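Local coordinates for protein adenosine kinase, putative (Trypanosoma brucei, PDB 3OTX) that probably phosphorylates adenosine and related nucleosides to their monophosphates at the expense of ATP, with magnesium as cofactor, in purine salvage, at residues 27-31 with 32-36; 103-107 with 108-112; 144-148 with 149-153; 209-212 with 213-217. The protein carries 1 engineered substitution. One frame throughout, in Å; residues are numbered along the deposited sequence.

Contact 1: 27-31 with 32-36; sequences EFLVK and YGLER
Y32, G33 and L34 turn their backbone N-H groups back onto carbonyls of F28, V30 and L29, in the last turn of helix 26-31. Y32 N donates to F28 O, with ordinary helical spacing. L34 N reaches L29 O over 2.9 Å in an almost straight bond, 173° at the hydrogen, while G33 N meets V30 O at 3.1 Å from above the plane of that carbonyl. G33 has positive phi, a conformation that favours glycine, and with the two overlapping bonds from L34 and G33 this makes a Schellman motif, a classic way for a helix to stop and the chain to change direction, here toward strand 39-41.

The aromatic contact joins F28 and Y32. Y32 CD1 sits over the centre of the phenylalanine ring, CE1 of one ring lies 3.6 Å from CE1 of the other, and the planes are inclined at 52°, neither stacked nor edge-to-face. K31 lies alongside Y32, its chain extended with CG anti to the backbone N (chi1 -171°), which brings CD to 3.6 Å from Y32 CE1 and sets CG over one face of the ring, toward its rim. Both polar ends finish on D52 of helix 49-54: K31 NZ by a salt bridge, Y32 OH by a hydrogen bond.

Aliphatic packing fills the other flank. L29 divides its two methyls: CD2 touches L34 CD1 at 4.0 Å, and CD1 rests 3.9 Å from R36 CB, each neighbour crossing the leucine at about a right angle. L29 and L34 also meet T135 of strand 133-141, and the guanidinium of R36 pairs with D26.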
loop_
_atom_site.group_PDB
_atom_site.type_symbol
_atom_site.label_atom_id
_atom_site.label_comp_id
_atom_site.label_asym_id
_atom_site.label_seq_id
_atom_site.Cartn_x
_atom_site.Cartn_y
_atom_site.Cartn_z
ATOM N N GLU A 27 -12.024 22.553 11.711
ATOM C CA GLU A 27 -13.469 22.431 11.916
ATOM C C GLU A 27 -14.123 21.464 10.927
ATOM O O GLU A 27 -15.119 20.835 11.277
ATOM C CB GLU A 27 -14.186 23.785 11.842
ATOM C CG GLU A 27 -15.613 23.715 12.412
ATOM C CD GLU A 27 -16.605 24.599 11.686
ATOM O OE1 GLU A 27 -16.608 25.822 11.946
ATOM O OE2 GLU A 27 -17.399 24.063 10.876
ATOM N N PHE A 28 -13.592 21.391 9.702
ATOM C CA PHE A 28 -14.047 20.417 8.700
ATOM C C PHE A 28 -13.879 19.008 9.276
ATOM O O PHE A 28 -14.801 18.190 9.216
ATOM C CB PHE A 28 -13.251 20.589 7.391
ATOM C CG PHE A 28 -13.591 19.578 6.313
ATOM C CD1 PHE A 28 -14.508 19.889 5.311
ATOM C CD2 PHE A 28 -12.975 18.336 6.290
ATOM C CE1 PHE A 28 -14.820 18.956 4.317
ATOM C CE2 PHE A 28 -13.278 17.406 5.306
ATOM C CZ PHE A 28 -14.194 17.724 4.317
ATOM N N LEU A 29 -12.715 18.727 9.865
ATOM C CA LEU A 29 -12.501 17.440 10.499
ATOM C C LEU A 29 -13.479 17.166 11.655
ATOM O O LEU A 29 -14.000 16.055 11.773
ATOM C CB LEU A 29 -11.027 17.242 10.928
ATOM C CG LEU A 29 -9.861 17.486 9.964
ATOM C CD1 LEU A 29 -8.542 17.226 10.703
ATOM C CD2 LEU A 29 -9.924 16.595 8.725
ATOM N N VAL A 30 -13.719 18.159 12.505
ATOM C CA VAL A 30 -14.705 18.020 13.574
ATOM C C VAL A 30 -16.086 17.723 12.984
ATOM O O VAL A 30 -16.760 16.791 13.433
ATOM C CB VAL A 30 -14.729 19.268 14.503
ATOM C CG1 VAL A 30 -15.908 19.233 15.515
ATOM C CG2 VAL A 30 -13.413 19.421 15.233
ATOM N N LYS A 31 -16.490 18.491 11.969
ATOM C CA LYS A 31 -17.797 18.304 11.335
ATOM C C LYS A 31 -18.044 16.854 10.922
ATOM O O LYS A 31 -19.135 16.320 11.183
ATOM C CB LYS A 31 -17.947 19.200 10.110
ATOM C CG LYS A 31 -19.347 19.229 9.516
ATOM C CD LYS A 31 -19.307 19.925 8.170
ATOM C CE LYS A 31 -20.668 19.974 7.510
ATOM N NZ LYS A 31 -20.638 20.997 6.431
ATOM N N TYR A 32 -17.028 16.241 10.325
ATOM C CA TYR A 32 -17.147 14.886 9.774
ATOM C C TYR A 32 -16.725 13.758 10.705
ATOM O O TYR A 32 -16.684 12.611 10.283
ATOM C CB TYR A 32 -16.466 14.791 8.384
ATOM C CG TYR A 32 -17.295 15.573 7.383
ATOM C CD1 TYR A 32 -16.893 16.840 6.946
ATOM C CD2 TYR A 32 -18.536 15.085 6.948
ATOM C CE1 TYR A 32 -17.675 17.563 6.063
ATOM C CE2 TYR A 32 -19.316 15.802 6.071
ATOM C CZ TYR A 32 -18.898 17.041 5.640
ATOM O OH TYR A 32 -19.706 17.748 4.779
ATOM N N GLY A 33 -16.375 14.091 11.949
ATOM C CA GLY A 33 -16.053 13.096 12.968
ATOM C C GLY A 33 -14.708 12.437 12.725
ATOM O O GLY A 33 -14.519 11.239 12.999
ATOM N N LEU A 34 -13.769 13.197 12.179
ATOM C CA LEU A 34 -12.502 12.613 11.743
ATOM C C LEU A 34 -11.365 12.899 12.708
ATOM O O LEU A 34 -11.314 13.973 13.314
ATOM C CB LEU A 34 -12.098 13.125 10.350
ATOM C CG LEU A 34 -13.134 13.012 9.223
ATOM C CD1 LEU A 34 -12.631 13.741 7.968
ATOM C CD2 LEU A 34 -13.456 11.552 8.907
ATOM N N GLU A 35 -10.469 11.924 12.812
ATOM C CA GLU A 35 -9.291 12.042 13.655
ATOM C C GLU A 35 -8.114 12.427 12.751
ATOM O O GLU A 35 -7.749 11.706 11.803
ATOM C CB GLU A 35 -9.004 10.712 14.383
ATOM C CG GLU A 35 -8.265 10.906 15.716
ATOM C CD GLU A 35 -7.479 9.674 16.165
ATOM O OE1 GLU A 35 -7.803 8.542 15.738
ATOM O OE2 GLU A 35 -6.528 9.847 16.955
ATOM N N ARG A 36 -7.520 13.576 13.048
ATOM C CA ARG A 36 -6.423 14.089 12.219
ATOM C C ARG A 36 -5.331 13.064 11.955
ATOM O O ARG A 36 -4.842 12.413 12.877
ATOM C CB ARG A 36 -5.830 15.348 12.863
ATOM C CG ARG A 36 -4.764 16.034 12.021
ATOM C CD ARG A 36 -3.999 17.062 12.856
ATOM N NE ARG A 36 -4.829 18.193 13.237
ATOM C CZ ARG A 36 -4.762 19.389 12.669
ATOM N NH1 ARG A 36 -3.880 19.628 11.704
ATOM N NH2 ARG A 36 -5.568 20.350 13.082
#

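Contact 2: 103-107 with 108-112; sequences EAAEH and EGIVM
A105 meets I110 through both its carbonyl O and its methyl. The carbonyl O accepts the N-H of I110 at 3.0 Å, the donor standing above the carbonyl plane. E108 N is bonded to A104 O, and G109 N to E106 O, again from above the plane. The pair made by G109 and I110, together with positive phi at G109 (104°), defines a Schellman motif; glycine readily adopts such a positive phi.

The apolar contacts bring the new strand back against the helix. M112 SD lies 3.4 Å from A105 CB, and M112 CG is 3.7 Å from both A105 CB and E106 CG. Bends at chi2 (-68°) and chi3 (-85°) fold the methionine so that its CE also stays near A105 CB. I110 touches the same alanine methyl with CD1, at 3.9 Å.

Water supplies two further links. One molecule donates to E106 OE2 and accepts from M112 N at 2.9 Å, tying the extended glutamate to the strand backbone; E106 OE2 also pairs with K102. The other lies in the plane of the H107 ring at ND1, 2.7 Å away, and donates to E108 OE2.

The turn joins helix 96-108 to strand 111-116 within a beta-alpha-beta unit that starts at strand 91-92. A105, I110 and M112 all pack on helix 66-76, where E108 forms a salt bridge with R72, while I110 and M112 also meet Y88 of strand 86-89.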
loop_
_atom_site.group_PDB
_atom_site.type_symbol
_atom_site.label_atom_id
_atom_site.label_comp_id
_atom_site.label_asym_id
_atom_site.label_seq_id
_atom_site.Cartn_x
_atom_site.Cartn_y
_atom_site.Cartn_z
ATOM N N GLU A 103 -5.925 4.372 -17.239
ATOM C CA GLU A 103 -5.076 5.028 -18.215
ATOM C C GLU A 103 -3.743 5.453 -17.635
ATOM O O GLU A 103 -2.700 5.255 -18.266
ATOM C CB GLU A 103 -5.791 6.218 -18.884
ATOM C CG GLU A 103 -4.885 6.810 -19.951
ATOM C CD GLU A 103 -5.494 7.910 -20.756
ATOM O OE1 GLU A 103 -4.713 8.626 -21.429
ATOM O OE2 GLU A 103 -6.743 8.080 -20.738
ATOM N N ALA A 104 -3.781 6.085 -16.463
ATOM C CA ALA A 104 -2.537 6.542 -15.832
ATOM C C ALA A 104 -1.588 5.347 -15.620
ATOM O O ALA A 104 -0.403 5.472 -15.977
ATOM C CB ALA A 104 -2.839 7.212 -14.467
ATOM N N ALA A 105 -2.106 4.228 -15.071
ATOM C CA ALA A 105 -1.300 3.050 -14.759
ATOM C C ALA A 105 -0.791 2.417 -16.079
ATOM O O ALA A 105 0.412 2.145 -16.207
ATOM C CB ALA A 105 -2.098 2.072 -13.926
ATOM N N GLU A 106 -1.677 2.228 -17.054
ATOM C CA GLU A 106 -1.245 1.598 -18.315
ATOM C C GLU A 106 -0.248 2.450 -19.087
ATOM O O GLU A 106 0.705 1.927 -19.697
ATOM C CB GLU A 106 -2.444 1.261 -19.224
ATOM C CG GLU A 106 -3.240 0.065 -18.693
ATOM C CD GLU A 106 -4.409 -0.296 -19.592
ATOM O OE1 GLU A 106 -4.857 0.527 -20.423
ATOM O OE2 GLU A 106 -4.874 -1.444 -19.483
ATOM N N HIS A 107 -0.472 3.766 -19.122
ATOM C CA HIS A 107 0.471 4.665 -19.728
ATOM C C HIS A 107 1.874 4.494 -19.112
ATOM O O HIS A 107 2.866 4.596 -19.865
ATOM C CB HIS A 107 -0.043 6.123 -19.600
ATOM C CG HIS A 107 0.912 7.134 -20.132
ATOM N ND1 HIS A 107 1.575 8.007 -19.299
ATOM C CD2 HIS A 107 1.365 7.372 -21.383
ATOM C CE1 HIS A 107 2.372 8.766 -20.024
ATOM N NE2 HIS A 107 2.264 8.409 -21.295
ATOM N N GLU A 108 1.941 4.286 -17.800
ATOM C CA GLU A 108 3.221 4.092 -17.080
ATOM C C GLU A 108 3.819 2.694 -17.252
ATOM O O GLU A 108 4.960 2.472 -16.845
ATOM C CB GLU A 108 3.107 4.509 -15.619
ATOM C CG GLU A 108 2.959 6.033 -15.536
ATOM C CD GLU A 108 2.447 6.522 -14.224
ATOM O OE1 GLU A 108 2.497 5.771 -13.251
ATOM O OE2 GLU A 108 2.016 7.691 -14.182
ATOM N N GLY A 109 3.076 1.772 -17.870
ATOM C CA GLY A 109 3.622 0.412 -18.137
ATOM C C GLY A 109 3.099 -0.663 -17.191
ATOM O O GLY A 109 3.578 -1.796 -17.231
ATOM N N ILE A 110 2.135 -0.333 -16.340
ATOM C CA ILE A 110 1.522 -1.340 -15.489
ATOM C C ILE A 110 0.508 -2.132 -16.302
ATOM O O ILE A 110 -0.266 -1.549 -17.070
ATOM C CB ILE A 110 0.850 -0.696 -14.259
ATOM C CG1 ILE A 110 1.949 -0.016 -13.405
ATOM C CG2 ILE A 110 0.055 -1.729 -13.413
ATOM C CD1 ILE A 110 1.440 1.026 -12.584
ATOM N N VAL A 111 0.521 -3.455 -16.152
ATOM C CA VAL A 111 -0.544 -4.260 -16.737
ATOM C C VAL A 111 -1.717 -4.214 -15.763
ATOM O O VAL A 111 -1.595 -4.576 -14.595
ATOM C CB VAL A 111 -0.088 -5.710 -16.978
ATOM C CG1 VAL A 111 -1.264 -6.525 -17.561
ATOM C CG2 VAL A 111 1.119 -5.709 -17.906
ATOM N N MET A 112 -2.848 -3.707 -16.239
ATOM C CA MET A 112 -4.009 -3.490 -15.380
ATOM C C MET A 112 -5.044 -4.591 -15.586
ATOM O O MET A 112 -5.905 -4.503 -16.448
ATOM C CB MET A 112 -4.621 -2.098 -15.659
ATOM C CG MET A 112 -3.757 -0.971 -15.136
ATOM S SD MET A 112 -3.686 -0.910 -13.336
ATOM C CE MET A 112 -5.161 0.056 -12.906
HETATM O O HOH W 1 -3.246 -3.503 -19.069
HETATM O O HOH W 2 0.943 8.512 -16.686
#

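Contact 3: 144-148 with 149-153; sequences NHLSS and EHMRS
L146 opens the contact by setting one methyl, CD1, 3.7 Å from CD2 of the H150 imidazole, to which it lies obliquely.

S147 serves as N-cap. With OG placed between its backbone N and carbonyl carbon (chi1 73°), the hydroxyl accepts from H150 N over 3.0 Å, while S147 O takes the N-H of M151 at 3.0 Å in a fairly straight bond of 161°. Side chain and carbonyl thus satisfy two successive amides of the first turn. The hydroxyl is also hydrogen-bonded to E115 of strand 111-116.

S148 meets R152 instead. Its carbonyl O lies over the centre of one face of the R152 guanidinium, and its CB comes within 3.6 Å of R152 NH1; R152 N reaches S148 O by a weak bond. The arginine bends at chi3 (-63°), and its NH2 forms a salt bridge with E149 OE2.

Beyond, H150 NE2 bonds to A113 O, and L146 and M151 touch Q13 of strand 10-13. The arrangement is a serine N-cap on the short helix 148-151, placed on the central sheet of the PfkB fold, with the L146 side chain about 6 Å from that of N15, which binds adenosine.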
loop_
_atom_site.group_PDB
_atom_site.type_symbol
_atom_site.label_atom_id
_atom_site.label_comp_id
_atom_site.label_asym_id
_atom_site.label_seq_id
_atom_site.Cartn_x
_atom_site.Cartn_y
_atom_site.Cartn_z
ATOM N N ASN A 144 -14.969 -2.595 -3.818
ATOM C CA ASN A 144 -15.511 -3.546 -2.859
ATOM C C ASN A 144 -16.235 -4.706 -3.528
ATOM O O ASN A 144 -16.646 -5.643 -2.855
ATOM C CB ASN A 144 -16.484 -2.848 -1.926
ATOM C CG ASN A 144 -16.632 -3.540 -0.604
ATOM O OD1 ASN A 144 -17.746 -3.685 -0.082
ATOM N ND2 ASN A 144 -15.530 -3.952 -0.034
ATOM N N HIS A 145 -16.403 -4.633 -4.838
ATOM C CA HIS A 145 -17.106 -5.674 -5.607
ATOM C C HIS A 145 -16.172 -6.607 -6.383
ATOM O O HIS A 145 -16.638 -7.404 -7.216
ATOM C CB HIS A 145 -18.095 -5.005 -6.568
ATOM C CG HIS A 145 -19.189 -4.268 -5.862
ATOM N ND1 HIS A 145 -20.391 -4.863 -5.544
ATOM C CD2 HIS A 145 -19.277 -2.991 -5.421
ATOM C CE1 HIS A 145 -21.165 -3.989 -4.925
ATOM N NE2 HIS A 145 -20.517 -2.842 -4.845
ATOM N N LEU A 146 -14.872 -6.533 -6.115
ATOM C CA LEU A 146 -13.918 -7.465 -6.737
ATOM C C LEU A 146 -14.383 -8.916 -6.454
ATOM O O LEU A 146 -14.606 -9.290 -5.306
ATOM C CB LEU A 146 -12.507 -7.198 -6.222
ATOM C CG LEU A 146 -11.407 -8.123 -6.760
ATOM C CD1 LEU A 146 -11.236 -7.981 -8.245
ATOM C CD2 LEU A 146 -10.096 -7.792 -6.051
ATOM N N SER A 147 -14.604 -9.675 -7.530
ATOM C CA SER A 147 -15.252 -10.993 -7.417
ATOM C C SER A 147 -14.312 -12.210 -7.485
ATOM O O SER A 147 -13.206 -12.155 -8.054
ATOM C CB SER A 147 -16.326 -11.117 -8.514
ATOM O OG SER A 147 -15.733 -11.285 -9.795
ATOM N N SER A 148 -14.799 -13.324 -6.933
ATOM C CA SER A 148 -14.078 -14.560 -7.052
ATOM C C SER A 148 -14.019 -14.976 -8.510
ATOM O O SER A 148 -13.014 -15.533 -8.937
ATOM C CB SER A 148 -14.744 -15.645 -6.208
ATOM O OG SER A 148 -14.736 -15.248 -4.846
ATOM N N GLU A 149 -15.065 -14.642 -9.278
ATOM C CA GLU A 149 -15.052 -14.959 -10.717
ATOM C C GLU A 149 -13.846 -14.268 -11.367
ATOM O O GLU A 149 -13.081 -14.881 -12.153
ATOM C CB GLU A 149 -16.347 -14.524 -11.418
ATOM C CG GLU A 149 -17.601 -15.337 -11.061
ATOM C CD GLU A 149 -17.954 -15.363 -9.561
ATOM O OE1 GLU A 149 -17.844 -14.327 -8.849
ATOM O OE2 GLU A 149 -18.356 -16.449 -9.094
ATOM N N HIS A 150 -13.639 -13.001 -11.030
ATOM C CA HIS A 150 -12.500 -12.307 -11.611
ATOM C C HIS A 150 -11.179 -12.925 -11.151
ATOM O O HIS A 150 -10.236 -13.058 -11.926
ATOM C CB HIS A 150 -12.530 -10.810 -11.250
ATOM C CG HIS A 150 -11.454 -10.022 -11.936
ATOM N ND1 HIS A 150 -11.449 -9.800 -13.295
ATOM C CD2 HIS A 150 -10.303 -9.471 -11.457
ATOM C CE1 HIS A 150 -10.361 -9.122 -13.627
ATOM N NE2 HIS A 150 -9.646 -8.916 -12.532
ATOM N N MET A 151 -11.094 -13.272 -9.870
ATOM C CA MET A 151 -9.867 -13.898 -9.344
ATOM C C MET A 151 -9.483 -15.213 -10.056
ATOM O O MET A 151 -8.307 -15.556 -10.093
ATOM C CB MET A 151 -9.989 -14.165 -7.845
ATOM C CG MET A 151 -10.079 -12.887 -6.987
ATOM S SD MET A 151 -8.678 -11.741 -7.201
ATOM C CE MET A 151 -7.304 -12.763 -6.695
ATOM N N ARG A 152 -10.462 -15.899 -10.634
ATOM C CA ARG A 152 -10.232 -17.195 -11.300
ATOM C C ARG A 152 -10.182 -17.012 -12.804
ATOM O O ARG A 152 -10.049 -18.003 -13.534
ATOM C CB ARG A 152 -11.361 -18.196 -10.962
ATOM C CG ARG A 152 -11.386 -18.603 -9.513
ATOM C CD ARG A 152 -12.353 -19.742 -9.267
ATOM N NE ARG A 152 -13.724 -19.366 -9.575
ATOM C CZ ARG A 152 -14.633 -19.029 -8.667
ATOM N NH1 ARG A 152 -14.332 -19.042 -7.375
ATOM N NH2 ARG A 152 -15.850 -18.695 -9.056
ATOM N N SER A 153 -10.306 -15.765 -13.274
ATOM C CA SER A 153 -10.331 -15.461 -14.700
ATOM C C SER A 153 -8.953 -15.682 -15.326
ATOM O O SER A 153 -7.948 -15.573 -14.637
ATOM C CB SER A 153 -10.807 -14.024 -14.950
ATOM O OG SER A 153 -9.842 -13.077 -14.538
#

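Contact 4: 209-212 with 213-217; sequences AQLG and EVLPY
The backbone coils on from A209, with E213 N donating to A209 O at 3.0 Å and more weakly to Q210 O, V214 N making weak bonds alone, to Q210 O and L211 O, and L215 N giving L211 O a sound second bond at 3.0 Å, its donor nearly along the C=O axis (169°).

The side chains meet chiefly where L211 and L215 cross obliquely, one turn apart. L211 CG is 3.9 Å from L215 CD1, and L211 CD1 is the same distance from L215 CG. The anti setting of the L211 side chain relative to its backbone N (chi1 180°) brings the end of the leucine nearer its partner. L215 CG also lies close to L211 O, 3.2 Å away.

Helix 208-214 passes here into a short 3-10 segment, 215-217, on the way to strand 220-224, one of the parallel strands of the large sheet. P216 belongs to this change. It has no N-H to offer G212 O, and its ring carbon CD instead sits 3.2 Å from that oxygen. Y217 N resumes the bonding with V214 O.

V214 and the two leucines press on I196 of strand 193-197, and L211 and L215 also touch F231 of helix 225-235. On another flank, the aliphatic part of E213 passes A209 O, with CG at 3.6 Å, and its side chain touches V177 and L181 of helix 177-189.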
loop_
_atom_site.group_PDB
_atom_site.type_symbol
_atom_site.label_atom_id
_atom_site.label_comp_id
_atom_site.label_asym_id
_atom_site.label_seq_id
_atom_site.Cartn_x
_atom_site.Cartn_y
_atom_site.Cartn_z
ATOM N N ALA A 209 -9.255 -10.778 12.363
ATOM C CA ALA A 209 -9.487 -12.184 11.986
ATOM C C ALA A 209 -8.944 -12.429 10.588
ATOM O O ALA A 209 -8.249 -13.442 10.344
ATOM C CB ALA A 209 -10.970 -12.560 12.070
ATOM N N GLN A 210 -9.254 -11.507 9.682
ATOM C CA GLN A 210 -8.774 -11.591 8.294
ATOM C C GLN A 210 -7.251 -11.519 8.243
ATOM O O GLN A 210 -6.587 -12.293 7.546
ATOM C CB GLN A 210 -9.360 -10.454 7.460
ATOM C CG GLN A 210 -10.879 -10.604 7.264
ATOM C CD GLN A 210 -11.693 -9.834 8.293
ATOM O OE1 GLN A 210 -11.290 -9.643 9.444
ATOM N NE2 GLN A 210 -12.851 -9.384 7.870
ATOM N N LEU A 211 -6.692 -10.549 8.966
ATOM C CA LEU A 211 -5.247 -10.435 9.042
ATOM C C LEU A 211 -4.631 -11.727 9.584
ATOM O O LEU A 211 -3.626 -12.218 9.048
ATOM C CB LEU A 211 -4.859 -9.230 9.930
ATOM C CG LEU A 211 -3.365 -8.969 10.114
ATOM C CD1 LEU A 211 -2.647 -8.732 8.792
ATOM C CD2 LEU A 211 -3.142 -7.747 11.070
ATOM N N GLY A 212 -5.242 -12.295 10.611
ATOM C CA GLY A 212 -4.737 -13.546 11.190
ATOM C C GLY A 212 -4.729 -14.717 10.215
ATOM O O GLY A 212 -3.857 -15.585 10.302
ATOM N N GLU A 213 -5.705 -14.759 9.316
ATOM C CA GLU A 213 -5.766 -15.821 8.308
ATOM C C GLU A 213 -4.580 -15.742 7.346
ATOM O O GLU A 213 -4.069 -16.769 6.880
ATOM C CB GLU A 213 -7.063 -15.758 7.507
ATOM C CG GLU A 213 -8.247 -16.378 8.188
ATOM C CD GLU A 213 -9.321 -16.768 7.203
ATOM O OE1 GLU A 213 -9.105 -17.734 6.441
ATOM O OE2 GLU A 213 -10.384 -16.123 7.212
ATOM N N VAL A 214 -4.158 -14.508 7.060
ATOM C CA VAL A 214 -3.143 -14.265 6.033
ATOM C C VAL A 214 -1.707 -14.285 6.571
ATOM O O VAL A 214 -0.783 -14.679 5.853
ATOM C CB VAL A 214 -3.483 -12.938 5.267
ATOM C CG1 VAL A 214 -2.343 -12.417 4.399
ATOM C CG2 VAL A 214 -4.775 -13.132 4.425
ATOM N N LEU A 215 -1.503 -13.910 7.828
ATOM C CA LEU A 215 -0.131 -13.774 8.348
ATOM C C LEU A 215 0.768 -15.027 8.236
ATOM O O LEU A 215 1.927 -14.906 7.885
ATOM C CB LEU A 215 -0.137 -13.282 9.793
ATOM C CG LEU A 215 -0.531 -11.813 9.922
ATOM C CD1 LEU A 215 -0.832 -11.590 11.417
ATOM C CD2 LEU A 215 0.581 -10.925 9.416
ATOM N N PRO A 216 0.226 -16.224 8.527
ATOM C CA PRO A 216 1.094 -17.419 8.412
ATOM C C PRO A 216 1.700 -17.587 7.009
ATOM O O PRO A 216 2.779 -18.154 6.864
ATOM C CB PRO A 216 0.143 -18.574 8.686
ATOM C CG PRO A 216 -1.014 -17.975 9.409
ATOM C CD PRO A 216 -1.149 -16.569 8.914
ATOM N N TYR A 217 0.996 -17.101 5.981
ATOM C CA TYR A 217 1.458 -17.250 4.596
ATOM C C TYR A 217 2.302 -16.052 4.166
ATOM O O TYR A 217 2.735 -15.972 3.021
ATOM C CB TYR A 217 0.249 -17.304 3.654
ATOM C CG TYR A 217 -0.693 -18.471 3.729
ATOM C CD1 TYR A 217 -1.912 -18.369 4.415
ATOM C CD2 TYR A 217 -0.421 -19.652 3.026
ATOM C CE1 TYR A 217 -2.814 -19.441 4.438
ATOM C CE2 TYR A 217 -1.309 -20.713 3.029
ATOM C CZ TYR A 217 -2.497 -20.608 3.736
ATOM O OH TYR A 217 -3.376 -21.675 3.722
#

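Along the chain the four contacts come in series, and none touches another. Contact 1 stands apart, its centre about 32 to 35 Å from those of the others: it ends helix 26-31 beside the smaller five-stranded sheet, where it meets strands 122-130 and 133-141. Contacts 2, 3 and 4 lie at helix ends flanking the large mixed sheet. Contacts 2 and 3 are about 20 Å apart between centres and share strand 111-116, which begins in contact 2 and is met again by contact 3; contacts 3 and 4 are likewise about 20 Å apart between centres. Both sheets of this PfkB-family chain are thus represented, with none of the contacts touching the bound bis(adenosine)-5'-pentaphosphate.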